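Local coordinates for VWFA domain-containing protein (PDB 3RAG) that is of unknown function but has a von Willebrand factor A-type fold with a bound sodium ion, consistent with a metal-dependent ligand-binding role, at residues 225-228 against 229-232. Residues are numbered along the deposited sequence; the frame is centred on the assembly and turned at random.
Sequences LLSH and ARNV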
ATOM      1  N   LEU A 225       4.448  -9.730  -3.374  1.00 30.28           N
ATOM      2  CA  LEU A 225       5.231  -8.737  -4.117  1.00 27.74           C
ATOM      3  C   LEU A 225       6.561  -9.322  -4.590  1.00 33.68           C
ATOM      4  O   LEU A 225       6.981  -9.124  -5.735  1.00 34.16           O
ATOM      5  CB  LEU A 225       5.462  -7.466  -3.270  1.00 26.96           C
ATOM      6  CG  LEU A 225       4.224  -6.584  -3.061  1.00 29.93           C
ATOM      7  CD1 LEU A 225       4.418  -5.591  -1.903  1.00 26.74           C
ATOM      8  CD2 LEU A 225       3.815  -5.840  -4.370  1.00 27.85           C
ATOM      9  N   LEU A 226       7.218 -10.057  -3.710  1.00 33.33           N
ATOM     10  CA  LEU A 226       8.508 -10.647  -4.046  1.00 36.57           C
ATOM     11  C   LEU A 226       8.374 -11.759  -5.096  1.00 38.46           C
ATOM     12  O   LEU A 226       9.210 -11.869  -5.990  1.00 41.10           O
ATOM     13  CB  LEU A 226       9.207 -11.157  -2.782  1.00 40.42           C
ATOM     14  CG  LEU A 226       9.548 -10.051  -1.766  1.00 39.96           C
ATOM     15  CD1 LEU A 226      10.144 -10.643  -0.491  1.00 48.23           C
ATOM     16  CD2 LEU A 226      10.483  -8.993  -2.347  1.00 48.65           C
ATOM     17  N   SER A 227       7.325 -12.570  -4.992  1.00 36.94           N
ATOM     18  CA  SER A 227       7.075 -13.614  -5.992  1.00 39.91           C
ATOM     19  C   SER A 227       6.758 -12.993  -7.340  1.00 44.62           C
ATOM     20  O   SER A 227       7.188 -13.495  -8.388  1.00 44.64           O
ATOM     21  CB  SER A 227       5.909 -14.510  -5.580  1.00 45.81           C
ATOM     22  OG  SER A 227       6.180 -15.129  -4.343  1.00 60.92           O
ATOM     23  N   HIS A 228       5.996 -11.902  -7.315  1.00 38.98           N
ATOM     24  CA  HIS A 228       5.629 -11.226  -8.552  1.00 39.11           C
ATOM     25  C   HIS A 228       6.868 -10.649  -9.238  1.00 44.30           C
ATOM     26  O   HIS A 228       7.033 -10.784 -10.461  1.00 44.95           O
ATOM     27  CB  HIS A 228       4.600 -10.132  -8.290  1.00 35.29           C
ATOM     28  CG  HIS A 228       4.003  -9.562  -9.536  1.00 34.83           C
ATOM     29  ND1 HIS A 228       3.361 -10.345 -10.472  1.00 41.56           N
ATOM     30  CD2 HIS A 228       3.963  -8.294 -10.011  1.00 35.02           C
ATOM     31  CE1 HIS A 228       2.940  -9.579 -11.465  1.00 41.16           C
ATOM     32  NE2 HIS A 228       3.303  -8.335 -11.217  1.00 39.88           N
ATOM     33  N   ALA A 229       7.740 -10.021  -8.451  1.00 36.83           N
ATOM     34  CA  ALA A 229       8.985  -9.460  -8.978  1.00 40.64           C
ATOM     35  C   ALA A 229       9.803 -10.512  -9.722  1.00 49.38           C
ATOM     36  O   ALA A 229      10.417 -10.219 -10.753  1.00 47.95           O
ATOM     37  CB  ALA A 229       9.816  -8.857  -7.863  1.00 36.54           C
ATOM     38  N   ARG A 230       9.826 -11.726  -9.183  1.00 47.58           N
ATOM     39  CA  ARG A 230      10.571 -12.818  -9.799  1.00 54.73           C
ATOM     40  C   ARG A 230       9.874 -13.299 -11.070  1.00 57.50           C
ATOM     41  O   ARG A 230      10.526 -13.611 -12.064  1.00 59.93           O
ATOM     42  CB  ARG A 230      10.765 -13.973  -8.811  1.00 62.40           C
ATOM     43  CG  ARG A 230      11.468 -13.566  -7.515  1.00 68.44           C
ATOM     44  CD  ARG A 230      11.862 -14.781  -6.672  1.00 76.50           C
ATOM     45  NE  ARG A 230      10.706 -15.581  -6.265  1.00 80.79           N
ATOM     46  CZ  ARG A 230      10.130 -15.525  -5.064  1.00 78.89           C
ATOM     47  NH1 ARG A 230      10.600 -14.706  -4.128  1.00 73.72           N
ATOM     48  NH2 ARG A 230       9.084 -16.296  -4.799  1.00 78.81           N
ATOM     49  N   ASN A 231       8.548 -13.345 -11.042  1.00 55.70           N
ATOM     50  CA  ASN A 231       7.780 -13.695 -12.230  1.00 62.00           C
ATOM     51  C   ASN A 231       7.986 -12.677 -13.347  1.00 62.39           C
ATOM     52  O   ASN A 231       8.185 -13.038 -14.505  1.00 62.11           O
ATOM     53  CB  ASN A 231       6.293 -13.822 -11.896  1.00 66.65           C
ATOM     54  CG  ASN A 231       5.991 -15.025 -11.009  1.00 69.88           C
ATOM     55  OD1 ASN A 231       6.735 -16.007 -10.995  1.00 69.12           O
ATOM     56  ND2 ASN A 231       4.890 -14.949 -10.266  1.00 67.84           N
ATOM     57  N   VAL A 232       7.945 -11.399 -12.994  1.00 59.26           N
ATOM     58  CA  VAL A 232       8.153 -10.337 -13.967  1.00 68.95           C
ATOM     59  C   VAL A 232       9.564 -10.435 -14.561  1.00 77.57           C
ATOM     60  O   VAL A 232       9.780 -10.122 -15.731  1.00 79.62           O
ATOM     61  CB  VAL A 232       7.880  -8.946 -13.351  1.00 64.50           C
ATOM     62  CG1 VAL A 232       8.497  -7.850 -14.193  1.00 69.79           C
ATOM     63  CG2 VAL A 232       6.379  -8.727 -13.206  1.00 58.79           C
TER
HETATM   64  O   HOH W   1       7.759 -14.806  -2.239  1.00 48.87           O
HETATM   65  O   HOH W   2       2.821 -13.127 -10.238  1.00 53.60           O
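The imidazole of His228 and the CG2 methyl of Val232 meet one helical turn apart, the methyl 3.9 Å from the ring centroid in a CH-pi contact 21° off the ring normal. In the backbone, the Val232 N to His228 O hydrogen bond, 2.8 Å and the shortest of four consecutive i to i+4 bonds, ties the same two residues. His228 ND1 is 2.8 Å from a water in the ring plane, and that water accepts a hydrogen bond from Asn231 ND2. The ring is also stacked with Phe193 and edge-to-face with His136. Exchanging His228 for an alanine would probably leave the Val232 methyl, Phe193 and His136 without their aromatic partner and the water without ND1. Arg230 runs back along the helix: CB lies 3.6 Å from Ser227 O and CG 3.2 Å from Leu226 O, which CD and NE also pass. A bend at chi3 (-61°) then lays one guanidinium face, with CZ, over Leu226 O and Ser227 CA. Arg230 NH2 ends 3.2 Å from Ser227 OG, at an angle too poor for a hydrogen bond. Arg230 NH1 is weakly bonded to a second water, which donates to Ser227 OG; that hydroxyl is also hydrogen-bonded to Asp223 O. Leu225, on the inner side, packs on Ile13, His136 and Val138. The whole is the end of an amphipathic alpha-helix, 214-232, laid against the central sheet of an alpha/beta von Willebrand factor A-type fold.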